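Local coordinates for protein GNA33 (Neisseria gonorrhoeae FA 1090, PDB 2G6G) that probably cleaves the glycosidic bond between N-acetylmuramic acid and N-acetylglucosamine in peptidoglycan, leaving a 1,6-anhydro bond in the N-acetylmuramic acid residue, as a lytic transglycosylase, at residues F147-L152 with A197-F202; G116-Y121 with G400-T405; T332-E337 with M371-G376. All coordinates share one frame; numbering follows the deposited sequence.

Contact 1: F147-L152 with A197-F202; sequences FISVPL and AIKGRF
Ile148 and Gly200 face each other as a hydrogen-bonded antiparallel pair, as do Val150 and Ile198 two residues further on. Ile148 N reaches Gly200 O at 2.7 Å, and the return bond runs from Gly200 N to Ile148 O. The second pair repeats the scheme, Val150 N bonding to Ile198 O at 2.8 Å with an N-H...O angle of 165°. Alternating with these are the non-hydrogen-bonded pairs, where CA-H groups come close to carbonyl oxygens: Lys199 CA lies 3.2 Å from Ile148 O.

One polar side-chain bond joins the strands, on the face carrying Ser149 and Lys199. The lysine chain bends at chi2 (-57°) and then runs straight, which brings NZ within 2.7 Å of Ser149 OG, to which it donates. The same ammonium group forms a salt bridge with Asp262. The Phe147 ring, its CG anti to the backbone N (chi1 178°), meets the lysine methylenes obliquely, CZ 3.6 Å from Lys199 CD.

Apolar packing dominates the face of Ile148, Val150 and Ile198. Ile148 CG1 meets Phe202 CE1 at 3.5 Å, the two side chains set roughly perpendicular. Val150 CB sits 3.7 Å from Ile198 CG1, while the other branch of that isoleucine, CG2, turns to Leu152 CG. Phe207 of strand 206-209 packs on this layer, and Ile165 and Gln167 join it from strand 162-169. Strands 148-151, 197-203 and 206-209 form, in that order, an antiparallel three-stranded sheet within the insert domain of the MltA family.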
ATOM      1  N   PHE A 147      13.318  18.747  -5.102  1.00 13.59           N
ATOM      2  CA  PHE A 147      12.641  18.148  -3.953  1.00 13.92           C
ATOM      3  C   PHE A 147      13.691  17.483  -3.062  1.00 13.45           C
ATOM      4  O   PHE A 147      14.372  16.578  -3.496  1.00 13.97           O
ATOM      5  CB  PHE A 147      11.625  17.104  -4.483  1.00 14.08           C
ATOM      6  CG  PHE A 147      10.874  16.347  -3.415  1.00 15.26           C
ATOM      7  CD1 PHE A 147       9.683  16.840  -2.897  1.00 17.92           C
ATOM      8  CD2 PHE A 147      11.344  15.112  -2.963  1.00 15.95           C
ATOM      9  CE1 PHE A 147       8.948  16.123  -1.913  1.00 18.72           C
ATOM     10  CE2 PHE A 147      10.659  14.398  -1.994  1.00 15.77           C
ATOM     11  CZ  PHE A 147       9.437  14.893  -1.472  1.00 16.39           C
ATOM     12  N   ILE A 148      13.817  17.931  -1.820  1.00 13.35           N
ATOM     13  CA  ILE A 148      14.817  17.367  -0.943  1.00 13.16           C
ATOM     14  C   ILE A 148      14.162  16.708   0.263  1.00 13.39           C
ATOM     15  O   ILE A 148      13.387  17.339   0.973  1.00 13.93           O
ATOM     16  CB  ILE A 148      15.831  18.442  -0.434  1.00 13.08           C
ATOM     17  CG1 ILE A 148      16.388  19.307  -1.577  1.00 12.50           C
ATOM     18  CG2 ILE A 148      16.925  17.795   0.413  1.00 11.74           C
ATOM     19  CD1 ILE A 148      17.281  18.608  -2.579  1.00  4.85           C
ATOM     20  N   SER A 149      14.484  15.436   0.483  1.00 12.83           N
ATOM     21  CA  SER A 149      14.037  14.719   1.668  1.00 12.29           C
ATOM     22  C   SER A 149      15.159  14.681   2.705  1.00 11.93           C
ATOM     23  O   SER A 149      16.316  14.375   2.395  1.00 10.95           O
ATOM     24  CB  SER A 149      13.580  13.296   1.320  1.00 12.87           C
ATOM     25  OG  SER A 149      13.149  12.605   2.499  1.00 13.89           O
ATOM     26  N   VAL A 150      14.805  15.023   3.946  1.00 11.82           N
ATOM     27  CA  VAL A 150      15.767  15.076   5.032  1.00 11.15           C
ATOM     28  C   VAL A 150      15.238  14.222   6.184  1.00 11.38           C
ATOM     29  O   VAL A 150      14.152  14.507   6.698  1.00 12.37           O
ATOM     30  CB  VAL A 150      15.970  16.536   5.457  1.00 11.20           C
ATOM     31  CG1 VAL A 150      16.877  16.633   6.677  1.00 11.81           C
ATOM     32  CG2 VAL A 150      16.490  17.363   4.274  1.00  9.44           C
ATOM     33  N   PRO A 151      15.968  13.145   6.574  1.00 11.42           N
ATOM     34  CA  PRO A 151      15.523  12.327   7.741  1.00 11.02           C
ATOM     35  C   PRO A 151      15.403  13.158   9.025  1.00 11.70           C
ATOM     36  O   PRO A 151      16.283  13.974   9.329  1.00 10.16           O
ATOM     37  CB  PRO A 151      16.629  11.273   7.884  1.00 10.99           C
ATOM     38  CG  PRO A 151      17.248  11.174   6.493  1.00 10.39           C
ATOM     39  CD  PRO A 151      17.212  12.605   5.979  1.00 10.84           C
ATOM     40  N   LEU A 152      14.305  12.963   9.756  1.00 11.82           N
ATOM     41  CA  LEU A 152      14.060  13.719  10.980  1.00 12.83           C
ATOM     42  C   LEU A 152      14.210  12.753  12.141  1.00 13.74           C
ATOM     43  O   LEU A 152      13.390  11.855  12.297  1.00 12.71           O
ATOM     44  CB  LEU A 152      12.640  14.290  10.988  1.00 12.87           C
ATOM     45  CG  LEU A 152      12.243  15.674  11.510  1.00 13.10           C
ATOM     46  CD1 LEU A 152      11.097  15.509  12.464  1.00 12.31           C
ATOM     47  CD2 LEU A 152      13.353  16.452  12.168  1.00 12.72           C
ATOM     48  N   ALA A 197      10.678  12.208   8.193  1.00 10.97           N
ATOM     49  CA  ALA A 197      11.431  12.958   7.203  1.00 11.05           C
ATOM     50  C   ALA A 197      10.669  14.219   6.885  1.00 10.91           C
ATOM     51  O   ALA A 197       9.450  14.246   6.948  1.00 11.15           O
ATOM     52  CB  ALA A 197      11.685  12.118   5.907  1.00 10.12           C
ATOM     53  N   ILE A 198      11.408  15.276   6.572  1.00 10.90           N
ATOM     54  CA  ILE A 198      10.820  16.530   6.132  1.00 10.39           C
ATOM     55  C   ILE A 198      11.227  16.651   4.672  1.00 10.03           C
ATOM     56  O   ILE A 198      12.206  16.063   4.253  1.00 10.07           O
ATOM     57  CB  ILE A 198      11.325  17.741   6.970  1.00 10.51           C
ATOM     58  CG1 ILE A 198      12.855  17.819   6.916  1.00 10.35           C
ATOM     59  CG2 ILE A 198      10.868  17.576   8.395  1.00  9.73           C
ATOM     60  CD1 ILE A 198      13.454  19.055   7.501  1.00 11.87           C
ATOM     61  N   LYS A 199      10.421  17.370   3.911  1.00 10.42           N
ATOM     62  CA  LYS A 199      10.565  17.491   2.492  1.00 11.16           C
ATOM     63  C   LYS A 199      10.566  18.969   2.242  1.00 11.08           C
ATOM     64  O   LYS A 199       9.668  19.665   2.700  1.00 10.86           O
ATOM     65  CB  LYS A 199       9.356  16.876   1.770  1.00 11.09           C
ATOM     66  CG  LYS A 199       8.973  15.452   2.172  1.00 10.70           C
ATOM     67  CD  LYS A 199      10.120  14.436   2.009  1.00  8.12           C
ATOM     68  CE  LYS A 199       9.586  13.070   2.485  1.00  8.24           C
ATOM     69  NZ  LYS A 199      10.509  11.940   2.249  1.00  5.60           N
ATOM     70  N   GLY A 200      11.544  19.450   1.488  1.00  9.82           N
ATOM     71  CA  GLY A 200      11.654  20.884   1.253  1.00  9.64           C
ATOM     72  C   GLY A 200      12.532  21.160   0.056  1.00 10.22           C
ATOM     73  O   GLY A 200      12.861  20.249  -0.715  1.00 10.33           O
ATOM     74  N   ARG A 201      12.911  22.416  -0.107  1.00 10.68           N
ATOM     75  CA  ARG A 201      13.739  22.843  -1.233  1.00 11.73           C
ATOM     76  C   ARG A 201      14.644  23.952  -0.729  1.00 11.14           C
ATOM     77  O   ARG A 201      14.258  24.681   0.180  1.00 10.83           O
ATOM     78  CB  ARG A 201      12.863  23.379  -2.374  1.00 11.47           C
ATOM     79  CG  ARG A 201      11.766  24.298  -1.899  1.00 13.93           C
ATOM     80  CD  ARG A 201      10.868  24.800  -3.031  1.00 15.51           C
ATOM     81  NE  ARG A 201      11.463  25.943  -3.707  1.00 21.64           N
ATOM     82  CZ  ARG A 201      11.162  27.217  -3.476  1.00 23.21           C
ATOM     83  NH1 ARG A 201      10.237  27.569  -2.581  1.00 22.73           N
ATOM     84  NH2 ARG A 201      11.790  28.148  -4.173  1.00 24.97           N
ATOM     85  N   PHE A 202      15.827  24.082  -1.334  1.00 10.88           N
ATOM     86  CA  PHE A 202      16.765  25.136  -0.991  1.00 10.78           C
ATOM     87  C   PHE A 202      16.406  26.408  -1.727  1.00 10.51           C
ATOM     88  O   PHE A 202      16.094  26.404  -2.918  1.00 10.44           O
ATOM     89  CB  PHE A 202      18.204  24.711  -1.293  1.00 10.80           C
ATOM     90  CG  PHE A 202      18.657  23.536  -0.483  1.00 10.90           C
ATOM     91  CD1 PHE A 202      18.750  22.260  -1.063  1.00 11.62           C
ATOM     92  CD2 PHE A 202      18.972  23.685   0.862  1.00 10.98           C
ATOM     93  CE1 PHE A 202      19.121  21.165  -0.297  1.00 10.68           C
ATOM     94  CE2 PHE A 202      19.381  22.591   1.634  1.00 10.67           C
ATOM     95  CZ  PHE A 202      19.453  21.335   1.059  1.00 11.48           C
TER

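Contact 2: G116-Y121 with G400-T405. With SO4 (sulfate ion), chain C.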
ATOM      1  N   GLY A 116     -11.090  -9.715  14.056  1.00 10.44           N
ATOM      2  CA  GLY A 116     -10.534  -8.420  13.671  1.00 11.61           C
ATOM      3  C   GLY A 116     -11.223  -7.806  12.469  1.00 12.02           C
ATOM      4  O   GLY A 116     -12.258  -8.267  12.038  1.00 12.78           O
ATOM      5  N   THR A 117     -10.656  -6.736  11.942  1.00 12.71           N
ATOM      6  CA  THR A 117     -11.333  -5.973  10.902  1.00 13.18           C
ATOM      7  C   THR A 117     -10.644  -6.183   9.579  1.00 12.23           C
ATOM      8  O   THR A 117      -9.419  -6.089   9.499  1.00 12.12           O
ATOM      9  CB  THR A 117     -11.360  -4.478  11.234  1.00 12.44           C
ATOM     10  OG1 THR A 117     -12.090  -4.296  12.448  1.00 17.65           O
ATOM     11  CG2 THR A 117     -12.041  -3.665  10.103  1.00 13.29           C
ATOM     12  N   VAL A 118     -11.446  -6.487   8.557  1.00 12.28           N
ATOM     13  CA  VAL A 118     -10.990  -6.560   7.172  1.00 11.38           C
ATOM     14  C   VAL A 118     -11.564  -5.394   6.382  1.00 11.17           C
ATOM     15  O   VAL A 118     -12.792  -5.172   6.374  1.00 11.36           O
ATOM     16  CB  VAL A 118     -11.398  -7.865   6.482  1.00 12.11           C
ATOM     17  CG1 VAL A 118     -10.836  -7.896   5.057  1.00 11.08           C
ATOM     18  CG2 VAL A 118     -10.910  -9.089   7.291  1.00 11.35           C
ATOM     19  N   THR A 119     -10.678  -4.626   5.753  1.00  9.54           N
ATOM     20  CA  THR A 119     -11.100  -3.563   4.860  1.00  8.29           C
ATOM     21  C   THR A 119     -10.541  -3.850   3.478  1.00  8.09           C
ATOM     22  O   THR A 119      -9.888  -4.875   3.271  1.00  7.68           O
ATOM     23  CB  THR A 119     -10.687  -2.171   5.365  1.00  8.33           C
ATOM     24  OG1 THR A 119      -9.304  -2.193   5.723  1.00  9.11           O
ATOM     25  CG2 THR A 119     -11.553  -1.735   6.600  1.00  6.57           C
ATOM     26  N   GLY A 120     -10.817  -2.974   2.518  1.00  7.91           N
ATOM     27  CA  GLY A 120     -10.381  -3.226   1.159  1.00  7.79           C
ATOM     28  C   GLY A 120      -9.668  -2.052   0.536  1.00  8.11           C
ATOM     29  O   GLY A 120      -9.927  -0.899   0.882  1.00  6.64           O
ATOM     30  N   TYR A 121      -8.757  -2.353  -0.391  1.00  7.39           N
ATOM     31  CA  TYR A 121      -8.179  -1.310  -1.235  1.00  7.06           C
ATOM     32  C   TYR A 121      -7.978  -1.844  -2.641  1.00  7.39           C
ATOM     33  O   TYR A 121      -8.112  -3.063  -2.887  1.00  6.80           O
ATOM     34  CB  TYR A 121      -6.883  -0.725  -0.640  1.00  7.01           C
ATOM     35  CG  TYR A 121      -5.684  -1.655  -0.570  1.00  7.56           C
ATOM     36  CD1 TYR A 121      -4.468  -1.298  -1.184  1.00  9.58           C
ATOM     37  CD2 TYR A 121      -5.751  -2.876   0.106  1.00  5.40           C
ATOM     38  CE1 TYR A 121      -3.352  -2.161  -1.125  1.00  9.37           C
ATOM     39  CE2 TYR A 121      -4.638  -3.734   0.176  1.00  7.12           C
ATOM     40  CZ  TYR A 121      -3.456  -3.359  -0.439  1.00  7.59           C
ATOM     41  OH  TYR A 121      -2.350  -4.157  -0.363  1.00  8.58           O
ATOM     42  N   GLY A 400     -14.439  -0.237  -1.459  1.00 14.56           N
ATOM     43  CA  GLY A 400     -15.145   0.777  -0.693  1.00 15.09           C
ATOM     44  C   GLY A 400     -16.255   0.226   0.194  1.00 15.26           C
ATOM     45  O   GLY A 400     -16.570   0.827   1.213  1.00 16.33           O
ATOM     46  N   LYS A 401     -16.853  -0.901  -0.192  1.00 14.72           N
ATOM     47  CA  LYS A 401     -17.911  -1.555   0.582  1.00 14.95           C
ATOM     48  C   LYS A 401     -17.410  -2.514   1.669  1.00 14.47           C
ATOM     49  O   LYS A 401     -18.192  -2.959   2.507  1.00 14.94           O
ATOM     50  CB  LYS A 401     -18.856  -2.325  -0.358  1.00 14.95           C
ATOM     51  CG  LYS A 401     -19.619  -1.408  -1.293  1.00 17.39           C
ATOM     52  CD  LYS A 401     -20.263  -2.170  -2.424  1.00 19.79           C
ATOM     53  CE  LYS A 401     -21.066  -1.227  -3.314  1.00 20.50           C
ATOM     54  NZ  LYS A 401     -22.103  -1.991  -4.064  1.00 23.67           N
ATOM     55  N   GLN A 402     -16.126  -2.863   1.638  1.00 14.11           N
ATOM     56  CA  GLN A 402     -15.561  -3.854   2.560  1.00 13.19           C
ATOM     57  C   GLN A 402     -15.172  -3.323   3.936  1.00 14.04           C
ATOM     58  O   GLN A 402     -14.174  -2.622   4.093  1.00 13.54           O
ATOM     59  CB  GLN A 402     -14.357  -4.539   1.922  1.00 13.22           C
ATOM     60  CG  GLN A 402     -14.067  -5.898   2.527  1.00 11.24           C
ATOM     61  CD  GLN A 402     -12.980  -6.581   1.828  1.00 15.34           C
ATOM     62  OE1 GLN A 402     -12.112  -5.926   1.221  1.00 17.48           O
ATOM     63  NE2 GLN A 402     -12.978  -7.913   1.892  1.00 13.08           N
ATOM     64  N   LYS A 403     -15.998  -3.644   4.932  1.00 15.08           N
ATOM     65  CA  LYS A 403     -15.663  -3.451   6.335  1.00 15.57           C
ATOM     66  C   LYS A 403     -16.368  -4.552   7.123  1.00 15.42           C
ATOM     67  O   LYS A 403     -17.472  -4.370   7.647  1.00 14.83           O
ATOM     68  CB  LYS A 403     -16.057  -2.070   6.820  1.00 16.76           C
ATOM     69  CG  LYS A 403     -15.333  -1.650   8.101  1.00 19.68           C
ATOM     70  CD  LYS A 403     -15.955  -0.359   8.649  1.00 23.16           C
ATOM     71  CE  LYS A 403     -15.402  -0.029  10.032  1.00 26.56           C
ATOM     72  NZ  LYS A 403     -16.070   1.177  10.655  1.00 27.64           N
ATOM     73  N   THR A 404     -15.695  -5.698   7.158  1.00 14.51           N
ATOM     74  CA  THR A 404     -16.208  -6.937   7.652  1.00 14.89           C
ATOM     75  C   THR A 404     -15.341  -7.450   8.807  1.00 14.20           C
ATOM     76  O   THR A 404     -14.188  -7.038   8.967  1.00 13.98           O
ATOM     77  CB  THR A 404     -16.234  -8.025   6.518  1.00 15.05           C
ATOM     78  OG1 THR A 404     -14.934  -8.145   5.924  1.00 17.36           O
ATOM     79  CG2 THR A 404     -17.252  -7.705   5.408  1.00 15.83           C
ATOM     80  N   THR A 405     -15.902  -8.343   9.615  1.00 12.69           N
ATOM     81  CA  THR A 405     -15.130  -9.038  10.613  1.00 12.54           C
ATOM     82  C   THR A 405     -14.350 -10.196   9.947  1.00 12.04           C
ATOM     83  O   THR A 405     -14.910 -10.972   9.185  1.00 12.02           O
ATOM     84  CB  THR A 405     -16.049  -9.554  11.739  1.00 12.48           C
ATOM     85  OG1 THR A 405     -16.636  -8.427  12.409  1.00 14.98           O
ATOM     86  CG2 THR A 405     -15.283 -10.372  12.744  1.00 13.33           C
TER
HETATM   87  S   SO4 C 502     -18.826  -9.133   8.819  0.50  2.00           S
HETATM   88  O1  SO4 C 502     -19.982  -9.904   8.464  0.50  2.00           O
HETATM   89  O2  SO4 C 502     -18.566  -9.324  10.205  0.50  2.00           O
HETATM   90  O3  SO4 C 502     -19.039  -7.738   8.507  0.50  2.84           O
HETATM   91  O4  SO4 C 502     -17.722  -9.645   8.044  0.50  5.18           O
HETATM   92  O   HOH W   1     -12.859  -0.798   2.749  1.00  2.00           O
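Val118 and Thr404 pair as antiparallel neighbours, joining strand 115-129 to strand 403-413 in what is probably the double-psi beta-barrel of MltA-type enzymes. Val118 N bonds almost straight to Thr404 O, at 2.8 Å and an N-H...O angle of 176°; Thr404 N returns to Val118 O at 3.1 Å. CA-H groups of Lys403 and Thr405 supplement these bonds, resting on Val118 O and Gly116 O.

Water extends the link beyond the paired residues. One molecule accepts from Gly120 N at 3.0 Å and lies 2.6 Å from Gln402 O, to which it probably donates, spanning the point where the chain leaves helix 393-401.

Among the side chains, Gln402 has CG anti to the backbone N (chi1 -157°), and its extended chain carries the amide up against strand 115-129, with NE2 3.8 Å from Val118 CG1. OE1 lies against Gly120 CA and 3.2 Å from Thr119 O, with no bond between the two oxygens; its hydrogen bond comes from Trp389 NE1. Thr404 OG1 packs against Val118 CB and bonds to Thr357 OG1.

A sulfate ion of doubtful exact placement, probably from the crystallisation liquor, accepts from Thr405 N on its O2 at 2.9 Å (N-H...O angle 151°).

Contact 3: T332-E337 with M371-G376; sequences TPLMGE and MAQDTG
Gln373 OE1 accepts a hydrogen bond from a water 2.7 Å away, and that water in turn accepts from Met335 N (a selenomethionine) at 2.8 Å. The amide oxygen thus reaches the backbone of the 332-337 loop through one bridging molecule, while two methyl groups, Leu334 CD2 and Thr332 CG2, also come near it. At its other end the amide is held by NE2, which bonds to Ser64 O in helix 58-72. With both ends engaged, the flat group is probably fixed in its rotation.

A second water repeats the device on the main chain, donating to Thr332 O at 2.7 Å and to Gln373 O at 2.9 Å. No direct hydrogen bond crosses between the segments, so the polar link is entirely water-mediated.

In the fold, the loop is the irregular run between strands 313-317 and 339-341, laid against the later part of strand 365-374 in the region of the 3D domain, a member of the double-psi beta-barrel clan. An inverse gamma turn centred on Ala372 bends the chain there, closed by a weak bond from Gln373 N to Met371 O.

Leu334 makes the apolar part of the contact. With CG beside the backbone N (chi1 -53°), its two methyls divide between neighbours: CD2 lies 4.0 Å from Gln373 CB, the side chains running antiparallel to one another, and CD1 lies 3.8 Å from Asp374 OD1, the aspartate coming at the leucine broadside. Phe388 also packs on this leucine. Asp374 OD1 has a probable hydrogen bond with Tyr121 OH; OD2 accepts from Ala329 N and, weakly, from Thr375 N at 2.9 Å. A bound glycerol, probably from the crystallisation liquor, lies about 3 Å from the Asp374 side chain and bonds to Thr375 O.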
ATOM      1  N   THR A 332       7.203  -6.092  -4.407  1.00 16.29           N
ATOM      2  CA  THR A 332       6.753  -7.113  -5.323  1.00 17.20           C
ATOM      3  C   THR A 332       5.306  -6.800  -5.831  1.00 16.71           C
ATOM      4  O   THR A 332       4.493  -6.281  -5.072  1.00 16.68           O
ATOM      5  CB  THR A 332       6.914  -8.462  -4.538  1.00 17.23           C
ATOM      6  OG1 THR A 332       7.889  -9.304  -5.179  1.00 18.97           O
ATOM      7  CG2 THR A 332       5.623  -9.141  -4.228  1.00 18.14           C
ATOM      8  N   PRO A 333       4.991  -7.090  -7.118  1.00 16.67           N
ATOM      9  CA  PRO A 333       3.647  -6.759  -7.648  1.00 16.32           C
ATOM     10  C   PRO A 333       2.509  -7.601  -7.044  1.00 16.11           C
ATOM     11  O   PRO A 333       2.639  -8.824  -6.895  1.00 16.52           O
ATOM     12  CB  PRO A 333       3.775  -7.043  -9.147  1.00 16.75           C
ATOM     13  CG  PRO A 333       4.897  -8.091  -9.243  1.00 17.28           C
ATOM     14  CD  PRO A 333       5.846  -7.763  -8.123  1.00 16.99           C
ATOM     15  N   LEU A 334       1.389  -6.963  -6.718  1.00 15.52           N
ATOM     16  CA  LEU A 334       0.291  -7.635  -6.004  1.00 14.71           C
ATOM     17  C   LEU A 334      -0.741  -8.257  -6.928  1.00 14.40           C
ATOM     18  O   LEU A 334      -1.172  -7.628  -7.896  1.00 13.71           O
ATOM     19  CB  LEU A 334      -0.429  -6.638  -5.083  1.00 14.59           C
ATOM     20  CG  LEU A 334       0.401  -5.835  -4.095  1.00 14.42           C
ATOM     21  CD1 LEU A 334      -0.527  -4.883  -3.314  1.00 15.08           C
ATOM     22  CD2 LEU A 334       1.206  -6.721  -3.155  1.00 12.28           C
HETATM   23  N   MSE A 335      -1.164  -9.480  -6.602  1.00 14.72           N
HETATM   24  CA  MSE A 335      -2.249 -10.147  -7.324  1.00 14.96           C
HETATM   25  C   MSE A 335      -3.620  -9.784  -6.760  1.00 14.01           C
HETATM   26  O   MSE A 335      -3.870  -9.964  -5.576  1.00 13.53           O
HETATM   27  CB  MSE A 335      -2.095 -11.662  -7.245  1.00 15.14           C
HETATM   28  CG  MSE A 335      -3.184 -12.444  -7.986  1.00 15.11           C
HETATM   29 SE   MSE A 335      -2.628 -14.311  -8.122  0.70 18.09          SE
HETATM   30  CE  MSE A 335      -1.023 -13.972  -9.143  1.00 17.91           C
ATOM     31  N   GLY A 336      -4.512  -9.305  -7.619  1.00 13.35           N
ATOM     32  CA  GLY A 336      -5.850  -8.933  -7.195  1.00 13.90           C
ATOM     33  C   GLY A 336      -6.588 -10.073  -6.529  1.00 14.73           C
ATOM     34  O   GLY A 336      -6.633 -11.187  -7.068  1.00 14.98           O
ATOM     35  N   GLU A 337      -7.156  -9.788  -5.354  1.00 14.26           N
ATOM     36  CA  GLU A 337      -7.922 -10.756  -4.563  1.00 15.04           C
ATOM     37  C   GLU A 337      -7.099 -11.849  -3.864  1.00 13.58           C
ATOM     38  O   GLU A 337      -7.662 -12.652  -3.134  1.00 13.52           O
ATOM     39  CB  GLU A 337      -9.049 -11.380  -5.401  1.00 15.77           C
ATOM     40  CG  GLU A 337     -10.114 -10.387  -5.802  1.00 19.23           C
ATOM     41  CD  GLU A 337     -11.161 -10.999  -6.704  1.00 23.69           C
ATOM     42  OE1 GLU A 337     -10.811 -11.443  -7.822  1.00 26.45           O
ATOM     43  OE2 GLU A 337     -12.339 -11.023  -6.295  1.00 25.54           O
HETATM   44  N   MSE A 371      -1.700 -13.467   0.296  1.00 10.81           N
HETATM   45  CA  MSE A 371      -0.301 -13.349   0.670  1.00 10.16           C
HETATM   46  C   MSE A 371      -0.138 -12.018   1.375  1.00  9.90           C
HETATM   47  O   MSE A 371      -0.531 -11.003   0.848  1.00  8.35           O
HETATM   48  CB  MSE A 371       0.593 -13.425  -0.563  1.00 10.75           C
HETATM   49  CG  MSE A 371       0.453 -14.724  -1.328  1.00 12.85           C
HETATM   50 SE   MSE A 371       0.827 -16.284  -0.220  0.80 18.49          SE
HETATM   51  CE  MSE A 371      -0.793 -17.331  -0.527  1.00  9.86           C
ATOM     52  N   ALA A 372       0.447 -12.041   2.567  1.00 10.11           N
ATOM     53  CA  ALA A 372       0.643 -10.849   3.376  1.00 11.37           C
ATOM     54  C   ALA A 372       1.824 -10.075   2.798  1.00 11.74           C
ATOM     55  O   ALA A 372       2.907 -10.119   3.357  1.00 13.35           O
ATOM     56  CB  ALA A 372       0.934 -11.250   4.850  1.00 10.91           C
ATOM     57  N   GLN A 373       1.624  -9.387   1.672  1.00 11.16           N
ATOM     58  CA  GLN A 373       2.750  -8.815   0.905  1.00 10.35           C
ATOM     59  C   GLN A 373       2.821  -7.288   0.976  1.00 10.07           C
ATOM     60  O   GLN A 373       3.644  -6.669   0.325  1.00  9.79           O
ATOM     61  CB  GLN A 373       2.719  -9.289  -0.561  1.00  9.33           C
ATOM     62  CG  GLN A 373       2.978 -10.808  -0.716  1.00 10.44           C
ATOM     63  CD  GLN A 373       2.669 -11.322  -2.119  1.00 10.48           C
ATOM     64  OE1 GLN A 373       2.049 -10.612  -2.920  1.00 12.60           O
ATOM     65  NE2 GLN A 373       3.095 -12.559  -2.422  1.00  9.63           N
ATOM     66  N   ASP A 374       1.954  -6.684   1.770  1.00 10.74           N
ATOM     67  CA  ASP A 374       1.878  -5.230   1.837  1.00 11.09           C
ATOM     68  C   ASP A 374       1.686  -4.743   3.285  1.00 11.81           C
ATOM     69  O   ASP A 374       1.474  -5.558   4.185  1.00 10.97           O
ATOM     70  CB  ASP A 374       0.777  -4.730   0.894  1.00 11.08           C
ATOM     71  CG  ASP A 374       1.015  -3.277   0.414  1.00 12.40           C
ATOM     72  OD1 ASP A 374       0.103  -2.712  -0.227  1.00 14.93           O
ATOM     73  OD2 ASP A 374       2.096  -2.707   0.683  1.00  9.05           O
ATOM     74  N   THR A 375       1.829  -3.429   3.505  1.00 12.88           N
ATOM     75  CA  THR A 375       1.591  -2.793   4.799  1.00 14.59           C
ATOM     76  C   THR A 375       0.878  -1.474   4.527  1.00 14.58           C
ATOM     77  O   THR A 375       0.727  -1.074   3.365  1.00 14.88           O
ATOM     78  CB  THR A 375       2.915  -2.496   5.584  1.00 15.04           C
ATOM     79  OG1 THR A 375       3.724  -1.574   4.838  1.00 17.46           O
ATOM     80  CG2 THR A 375       3.732  -3.766   5.799  1.00 16.86           C
ATOM     81  N   GLY A 376       0.447  -0.790   5.585  1.00 15.05           N
ATOM     82  CA  GLY A 376      -0.249   0.505   5.452  1.00 14.80           C
ATOM     83  C   GLY A 376      -0.297   1.255   6.761  1.00 15.75           C
ATOM     84  O   GLY A 376      -0.390   0.659   7.824  1.00 15.10           O
TER
HETATM   85  O   HOH W   2       4.733  -6.290  -2.340  1.00  6.12           O
HETATM   86  O   HOH W   3       0.280 -11.112  -4.844  1.00  2.00           O

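From the N terminus, the chain first lays down 116-121, half of contact 2, which waits 278 residues for its partner at 400-405. Within that long excursion come the other two closures, one after the other. Contact 1 shuts a loop of 44 residues without helix, in the insert domain; contact 3 then shuts one of 33. Neither crosses the other. Contacts 1 and 2 lie on opposite sides of the chain's centre, their centres about 34 Å apart, whereas contacts 2 and 3 touch through Tyr121, whose OH packs on Leu334. Contact 2 pairs strand 115-129 with strand 403-413, and contact 3 ties the loop before strand 339-341 to strand 365-374.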